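Local atomic coordinates of cytochrome C2 (Rhodospirillum rubrum, PDB entry 3C2C), a protein that carries a covalently attached haem and probably shuttles single electrons between redox partners in the photosynthetic bacterium Rhodospirillum rubrum. Residues 29-34 with 41-46; 37-42 with 54-59. All coordinates share one frame; numbering follows the deposited sequence.

Contact 1: 29-34 with 41-46; sequences GPNLFG and AHKDNY. Unlike the reference sequence in segment 41-46: Asn45 (reference Asp). With HEM (protoporphyrin IX containing Fe), chain B.
The ring of Tyr46 lies flat against Pro30, whose CD sits over the ring centre in a CH-pi contact, 3.8 Å from the centroid and 12° off the normal. A chi1 of -180° sets Tyr46 CG opposite the backbone N and carries the ring back along 29-34, bringing OH near Gly29 CA, and the OH hydrogen-bonds to Val28 O. Pro30 CD also meets haem C3D at 3.7 Å, in a direction about at right angles to that of the phenol. This is the loop of the cytochrome c fold that lines the haem beside its axial histidine, and Pro30 O accepts a hydrogen bond from His18 ND1. Lys43, bent at chi2 and chi4, curls its ammonium into the turn at 31-33. NZ binds Phe33 O at 2.7 Å, on a lone pair in the carbonyl plane, Asn31 O at 2.8 Å from above the carbonyl plane, and Asn31 OD1 at 3.0 Å. OD1 also accepts from Phe33 N, closing an Asx turn, while ND2 is bonded to Thr19 and Asp21. A methionine at Lys43 would probably leave the two backbone carbonyls and Asn31 OD1 without their charged donor and the Asx turn less firmly tied to 41-46.

Contact 2: 37-42 with 54-59; sequences ENTAAH and EMKAKG. With HEM (protoporphyrin IX containing Fe), chain B.
Thr39 lays its methyl across the aliphatic chain of Lys56 from the side, CG2 standing 3.3 Å from CD, tighter than usual for two carbons. Next along, Ala40 directs CB at the start of the Met55 side chain, 3.7 Å from Met55 CB, and the methyl CE of the same methionine curls back toward it through the bend at chi3 (-57°). Met55 also packs on Phe77 and Val78 of helix 74-82, so it lies between that helix and the loop that carries Ala40. The carbonyl of Ala40 lies against the lysine, its O 3.2 Å from Lys56 CD. At Ala41 the chain turns with positive phi, and its N donates to haem propionate O1A at 2.9 Å. Lys56 CG leaves anti to the backbone N (chi1 165°), which carries the chain along 39-41; NZ stays 3.8 Å from Ala41 O, and a water bridges them at 2.7 Å to each. Helix 50-57, finished by a Schellman motif at Gly59, is joined to the propionate-binding loop of this cytochrome c fold. With apolar packing at Met55 and a water-mediated link at exposed Lys56, the direct contacts between the segments rest on shape more than on charge.

Both contacts involve the loop between helices 4-10 and 50-57, both touch the haem, and they share Ala41 and His42, where contact 2's first segment runs into contact 1's second. From that shared point they go to different partners, their centres about 11 Å apart. Contact 1 ties loop to loop beside the porphyrin, combining an aromatic-proline layer with direct bonds from a lysine ammonium to backbone carbonyls; it is partly buried, Gly29 to Leu32 lying inside and its other touching residues partly exposed. Contact 2 joins loop to helix beyond the propionate; its Ala40-Met55 side is buried, whereas its lysine is exposed, works mainly through its methylenes and reaches a carbonyl by way of water.

Contact 1: 29-34 with 41-46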
loop_
_atom_site.group_PDB
_atom_site.type_symbol
_atom_site.label_atom_id
_atom_site.label_comp_id
_atom_site.label_asym_id
_atom_site.label_seq_id
_atom_site.Cartn_x
_atom_site.Cartn_y
_atom_site.Cartn_z
ATOM N N GLY A 29 -5.129 -2.716 8.878
ATOM C CA GLY A 29 -4.132 -1.783 8.290
ATOM C C GLY A 29 -4.702 -0.321 8.195
ATOM O O GLY A 29 -5.753 0.038 8.608
ATOM N N PRO A 30 -3.757 0.656 7.868
ATOM C CA PRO A 30 -4.160 2.048 7.890
ATOM C C PRO A 30 -5.203 2.255 6.773
ATOM O O PRO A 30 -5.239 1.696 5.711
ATOM C CB PRO A 30 -2.826 2.890 7.518
ATOM C CG PRO A 30 -2.251 1.856 6.628
ATOM C CD PRO A 30 -2.333 0.502 7.362
ATOM N N ASN A 31 -6.047 3.290 6.989
ATOM C CA ASN A 31 -6.909 3.759 5.836
ATOM C C ASN A 31 -5.979 4.170 4.595
ATOM O O ASN A 31 -4.952 4.915 4.840
ATOM C CB ASN A 31 -7.597 5.035 6.334
ATOM C CG ASN A 31 -8.472 5.799 5.297
ATOM O OD1 ASN A 31 -7.907 6.816 4.870
ATOM N ND2 ASN A 31 -9.746 5.483 5.106
ATOM N N LEU A 32 -6.464 4.089 3.411
ATOM C CA LEU A 32 -5.580 4.186 2.250
ATOM C C LEU A 32 -6.181 5.294 1.429
ATOM O O LEU A 32 -5.631 5.514 0.367
ATOM C CB LEU A 32 -5.759 2.895 1.394
ATOM C CG LEU A 32 -4.972 1.713 2.066
ATOM C CD1 LEU A 32 -5.137 0.439 1.299
ATOM C CD2 LEU A 32 -3.539 2.095 2.268
ATOM N N PHE A 33 -7.039 6.127 2.060
ATOM C CA PHE A 33 -7.384 7.276 1.111
ATOM C C PHE A 33 -6.168 8.257 1.162
ATOM O O PHE A 33 -5.607 8.548 2.193
ATOM C CB PHE A 33 -8.588 8.094 1.693
ATOM C CG PHE A 33 -9.116 9.236 0.797
ATOM C CD1 PHE A 33 -10.038 8.905 -0.185
ATOM C CD2 PHE A 33 -8.527 10.483 0.963
ATOM C CE1 PHE A 33 -10.377 9.783 -1.094
ATOM C CE2 PHE A 33 -8.999 11.520 0.052
ATOM C CZ PHE A 33 -9.997 11.100 -0.825
ATOM N N GLY A 34 -6.003 8.850 -0.040
ATOM C CA GLY A 34 -4.815 9.706 -0.158
ATOM C C GLY A 34 -3.363 8.962 -0.334
ATOM O O GLY A 34 -2.472 9.719 -0.054
ATOM N N ALA A 41 4.447 4.995 5.378
ATOM C CA ALA A 41 4.008 5.370 6.764
ATOM C C ALA A 41 3.141 6.685 6.767
ATOM O O ALA A 41 3.450 7.640 7.519
ATOM C CB ALA A 41 5.209 5.357 7.655
ATOM N N HIS A 42 2.189 6.785 5.799
ATOM C CA HIS A 42 1.603 8.093 5.541
ATOM C C HIS A 42 0.526 8.468 6.575
ATOM O O HIS A 42 0.227 9.693 6.609
ATOM C CB HIS A 42 1.075 8.138 4.123
ATOM C CG HIS A 42 -0.213 7.346 4.021
ATOM N ND1 HIS A 42 -0.193 5.905 4.232
ATOM C CD2 HIS A 42 -1.518 7.623 3.826
ATOM C CE1 HIS A 42 -1.523 5.508 4.028
ATOM N NE2 HIS A 42 -2.307 6.567 3.785
ATOM N N LYS A 43 -0.004 7.545 7.343
ATOM C CA LYS A 43 -1.117 7.942 8.282
ATOM C C LYS A 43 -0.477 8.158 9.641
ATOM O O LYS A 43 -0.112 7.241 10.381
ATOM C CB LYS A 43 -2.262 6.842 8.346
ATOM C CG LYS A 43 -3.313 6.856 7.249
ATOM C CD LYS A 43 -3.714 8.283 6.792
ATOM C CE LYS A 43 -5.008 8.325 6.015
ATOM N NZ LYS A 43 -5.027 7.726 4.678
ATOM N N ASP A 44 -0.574 9.350 10.258
ATOM C CA ASP A 44 0.035 9.757 11.565
ATOM C C ASP A 44 -0.615 9.004 12.791
ATOM O O ASP A 44 -0.054 9.193 13.865
ATOM C CB ASP A 44 0.066 11.241 11.836
ATOM C CG ASP A 44 0.815 12.093 10.888
ATOM O OD1 ASP A 44 0.975 13.229 10.526
ATOM O OD2 ASP A 44 1.751 11.356 10.530
ATOM N N ASN A 45 -1.937 8.564 12.544
ATOM C CA ASN A 45 -2.559 7.920 13.674
ATOM C C ASN A 45 -2.398 6.396 13.610
ATOM O O ASN A 45 -3.050 5.715 14.412
ATOM C CB ASN A 45 -4.011 8.417 13.721
ATOM C CG ASN A 45 -4.929 8.026 12.606
ATOM O OD1 ASN A 45 -6.157 7.829 12.908
ATOM N ND2 ASN A 45 -4.439 7.546 11.489
ATOM N N TYR A 46 -1.548 5.868 12.743
ATOM C CA TYR A 46 -1.469 4.340 12.759
ATOM C C TYR A 46 -0.161 3.940 13.275
ATOM O O TYR A 46 0.805 4.725 13.036
ATOM C CB TYR A 46 -1.665 4.025 11.252
ATOM C CG TYR A 46 -1.614 2.517 11.127
ATOM C CD1 TYR A 46 -2.835 1.781 11.304
ATOM C CD2 TYR A 46 -0.483 1.782 10.876
ATOM C CE1 TYR A 46 -2.842 0.399 11.297
ATOM C CE2 TYR A 46 -0.546 0.422 10.781
ATOM C CZ TYR A 46 -1.626 -0.371 10.979
ATOM O OH TYR A 46 -1.707 -1.739 10.968
HETATM C CHA HEM B . -0.255 -1.351 4.839
HETATM C CHB HEM B . -2.262 -1.523 0.345
HETATM C CHC HEM B . -4.540 -5.688 1.623
HETATM C CHD HEM B . -2.937 -5.264 6.140
HETATM C C1A HEM B . -0.586 -1.160 3.481
HETATM C C2A HEM B . 0.005 -0.123 2.660
HETATM C C3A HEM B . -0.620 -0.094 1.491
HETATM C C4A HEM B . -1.483 -1.279 1.416
HETATM C CMA HEM B . -0.242 0.824 0.247
HETATM C CAA HEM B . 1.090 0.914 3.209
HETATM C CBA HEM B . 0.572 2.356 3.562
HETATM C CGA HEM B . 1.606 3.239 4.164
HETATM O O1A HEM B . 2.881 3.016 3.949
HETATM O O2A HEM B . 1.157 4.274 4.681
HETATM C C1B HEM B . -3.183 -2.622 0.431
HETATM C C2B HEM B . -3.912 -3.071 -0.708
HETATM C C3B HEM B . -4.475 -4.230 -0.302
HETATM C C4B HEM B . -4.037 -4.618 0.968
HETATM C CMB HEM B . -4.152 -2.219 -2.007
HETATM C CAB HEM B . -5.309 -5.257 -1.218
HETATM C CBB HEM B . -4.931 -5.408 -2.614
HETATM C C1C HEM B . -4.261 -5.905 2.905
HETATM C C2C HEM B . -4.924 -7.017 3.770
HETATM C C3C HEM B . -4.335 -6.961 4.955
HETATM C C4C HEM B . -3.635 -5.670 5.033
HETATM C CMC HEM B . -5.661 -8.123 3.025
HETATM C CAC HEM B . -4.541 -7.883 6.184
HETATM C CBC HEM B . -4.653 -9.243 6.135
HETATM C C1D HEM B . -2.039 -4.217 6.163
HETATM C C2D HEM B . -1.254 -3.813 7.280
HETATM C C3D HEM B . -0.532 -2.732 6.929
HETATM C C4D HEM B . -0.741 -2.465 5.557
HETATM C CMD HEM B . -1.399 -4.597 8.644
HETATM C CAD HEM B . 0.534 -1.986 7.803
HETATM C CBD HEM B . 1.754 -2.899 7.811
HETATM C CGD HEM B . 2.753 -2.680 8.926
HETATM O O1D HEM B . 2.889 -1.543 9.451
HETATM O O2D HEM B . 3.557 -3.677 9.198
HETATM N NA HEM B . -1.470 -1.796 2.695
HETATM N NB HEM B . -3.188 -3.645 1.419
HETATM N NC HEM B . -3.495 -5.166 3.747
HETATM N ND HEM B . -1.708 -3.418 5.056
HETATM FE FE HEM B . -2.478 -3.492 3.255
#

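Contact 2: 37-42 with 54-59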
loop_
_atom_site.group_PDB
_atom_site.type_symbol
_atom_site.label_atom_id
_atom_site.label_comp_id
_atom_site.label_asym_id
_atom_site.label_seq_id
_atom_site.Cartn_x
_atom_site.Cartn_y
_atom_site.Cartn_z
ATOM N N GLU A 37 1.112 8.472 -4.337
ATOM C CA GLU A 37 2.157 9.562 -4.238
ATOM C C GLU A 37 2.423 10.091 -2.939
ATOM O O GLU A 37 3.005 11.125 -2.822
ATOM C CB GLU A 37 1.983 10.641 -5.313
ATOM C CG GLU A 37 2.130 9.880 -6.602
ATOM C CD GLU A 37 2.220 10.689 -7.904
ATOM O OE1 GLU A 37 2.968 9.981 -8.827
ATOM O OE2 GLU A 37 1.631 11.817 -7.747
ATOM N N ASN A 38 2.067 9.408 -1.894
ATOM C CA ASN A 38 2.194 9.977 -0.502
ATOM C C ASN A 38 3.427 9.139 0.033
ATOM O O ASN A 38 3.787 8.213 -0.624
ATOM C CB ASN A 38 0.819 9.746 0.243
ATOM C CG ASN A 38 0.851 10.684 1.383
ATOM O OD1 ASN A 38 1.662 11.221 2.135
ATOM N ND2 ASN A 38 -0.391 10.996 1.820
ATOM N N THR A 39 4.053 9.549 1.030
ATOM C CA THR A 39 5.022 8.848 1.802
ATOM C C THR A 39 4.687 7.479 2.298
ATOM O O THR A 39 3.552 7.089 2.460
ATOM C CB THR A 39 5.373 9.731 3.043
ATOM O OG1 THR A 39 5.618 11.123 2.783
ATOM C CG2 THR A 39 4.805 9.405 4.349
ATOM N N ALA A 40 5.684 6.613 2.582
ATOM C CA ALA A 40 5.499 5.303 3.277
ATOM C C ALA A 40 5.047 5.818 4.644
ATOM O O ALA A 40 5.425 7.001 4.988
ATOM C CB ALA A 40 6.855 4.752 3.523
ATOM N N ALA A 41 4.447 4.995 5.378
ATOM C CA ALA A 41 4.008 5.370 6.764
ATOM C C ALA A 41 3.141 6.685 6.767
ATOM O O ALA A 41 3.450 7.640 7.519
ATOM C CB ALA A 41 5.209 5.357 7.655
ATOM N N HIS A 42 2.189 6.785 5.799
ATOM C CA HIS A 42 1.603 8.093 5.541
ATOM C C HIS A 42 0.526 8.468 6.575
ATOM O O HIS A 42 0.227 9.693 6.609
ATOM C CB HIS A 42 1.075 8.138 4.123
ATOM C CG HIS A 42 -0.213 7.346 4.021
ATOM N ND1 HIS A 42 -0.193 5.905 4.232
ATOM C CD2 HIS A 42 -1.518 7.623 3.826
ATOM C CE1 HIS A 42 -1.523 5.508 4.028
ATOM N NE2 HIS A 42 -2.307 6.567 3.785
ATOM N N GLU A 54 11.315 3.865 8.255
ATOM C CA GLU A 54 12.663 3.762 7.656
ATOM C C GLU A 54 12.397 3.824 6.169
ATOM O O GLU A 54 13.064 4.796 5.813
ATOM C CB GLU A 54 13.182 2.270 7.871
ATOM C CG GLU A 54 13.676 2.118 9.290
ATOM C CD GLU A 54 14.227 0.755 9.684
ATOM O OE1 GLU A 54 13.730 -0.337 9.388
ATOM O OE2 GLU A 54 15.332 0.676 10.341
ATOM N N MET A 55 11.415 3.362 5.354
ATOM C CA MET A 55 11.244 3.692 4.006
ATOM C C MET A 55 10.984 5.213 4.011
ATOM O O MET A 55 11.363 5.952 3.007
ATOM C CB MET A 55 10.094 2.890 3.281
ATOM C CG MET A 55 10.586 1.411 3.545
ATOM S SD MET A 55 9.481 0.455 2.433
ATOM C CE MET A 55 7.929 0.959 3.017
ATOM N N LYS A 56 10.260 5.651 5.001
ATOM C CA LYS A 56 9.700 7.061 4.942
ATOM C C LYS A 56 10.953 8.032 5.128
ATOM O O LYS A 56 11.110 8.964 4.397
ATOM C CB LYS A 56 8.640 7.370 5.927
ATOM C CG LYS A 56 8.427 8.892 6.028
ATOM C CD LYS A 56 7.039 9.099 6.736
ATOM C CE LYS A 56 7.283 9.637 8.104
ATOM N NZ LYS A 56 5.913 10.298 8.544
ATOM N N ALA A 57 11.759 7.727 6.071
ATOM C CA ALA A 57 13.093 8.465 6.155
ATOM C C ALA A 57 13.951 8.564 4.936
ATOM O O ALA A 57 14.689 9.508 4.613
ATOM C CB ALA A 57 13.909 7.711 7.238
ATOM N N LYS A 58 14.060 7.513 4.053
ATOM C CA LYS A 58 14.684 7.367 2.836
ATOM C C LYS A 58 14.044 8.275 1.774
ATOM O O LYS A 58 14.662 8.361 0.703
ATOM C CB LYS A 58 14.970 5.956 2.354
ATOM C CG LYS A 58 16.227 5.333 2.661
ATOM C CD LYS A 58 16.055 3.786 2.558
ATOM C CE LYS A 58 17.403 3.111 2.075
ATOM N NZ LYS A 58 17.093 1.836 1.230
ATOM N N GLY A 59 12.810 8.675 1.976
ATOM C CA GLY A 59 11.956 9.534 1.044
ATOM C C GLY A 59 11.192 8.550 0.116
ATOM O O GLY A 59 10.765 9.190 -0.943
HETATM C CHA HEM B . -0.255 -1.351 4.839
HETATM C CHB HEM B . -2.262 -1.523 0.345
HETATM C CHC HEM B . -4.540 -5.688 1.623
HETATM C CHD HEM B . -2.937 -5.264 6.140
HETATM C C1A HEM B . -0.586 -1.160 3.481
HETATM C C2A HEM B . 0.005 -0.123 2.660
HETATM C C3A HEM B . -0.620 -0.094 1.491
HETATM C C4A HEM B . -1.483 -1.279 1.416
HETATM C CMA HEM B . -0.242 0.824 0.247
HETATM C CAA HEM B . 1.090 0.914 3.209
HETATM C CBA HEM B . 0.572 2.356 3.562
HETATM C CGA HEM B . 1.606 3.239 4.164
HETATM O O1A HEM B . 2.881 3.016 3.949
HETATM O O2A HEM B . 1.157 4.274 4.681
HETATM C C1B HEM B . -3.183 -2.622 0.431
HETATM C C2B HEM B . -3.912 -3.071 -0.708
HETATM C C3B HEM B . -4.475 -4.230 -0.302
HETATM C C4B HEM B . -4.037 -4.618 0.968
HETATM C CMB HEM B . -4.152 -2.219 -2.007
HETATM C CAB HEM B . -5.309 -5.257 -1.218
HETATM C CBB HEM B . -4.931 -5.408 -2.614
HETATM C C1C HEM B . -4.261 -5.905 2.905
HETATM C C2C HEM B . -4.924 -7.017 3.770
HETATM C C3C HEM B . -4.335 -6.961 4.955
HETATM C C4C HEM B . -3.635 -5.670 5.033
HETATM C CMC HEM B . -5.661 -8.123 3.025
HETATM C CAC HEM B . -4.541 -7.883 6.184
HETATM C CBC HEM B . -4.653 -9.243 6.135
HETATM C C1D HEM B . -2.039 -4.217 6.163
HETATM C C2D HEM B . -1.254 -3.813 7.280
HETATM C C3D HEM B . -0.532 -2.732 6.929
HETATM C C4D HEM B . -0.741 -2.465 5.557
HETATM C CMD HEM B . -1.399 -4.597 8.644
HETATM C CAD HEM B . 0.534 -1.986 7.803
HETATM C CBD HEM B . 1.754 -2.899 7.811
HETATM C CGD HEM B . 2.753 -2.680 8.926
HETATM O O1D HEM B . 2.889 -1.543 9.451
HETATM O O2D HEM B . 3.557 -3.677 9.198
HETATM N NA HEM B . -1.470 -1.796 2.695
HETATM N NB HEM B . -3.188 -3.645 1.419
HETATM N NC HEM B . -3.495 -5.166 3.747
HETATM N ND HEM B . -1.708 -3.418 5.056
HETATM FE FE HEM B . -2.478 -3.492 3.255
HETATM O O HOH W 1 3.208 10.252 8.337
#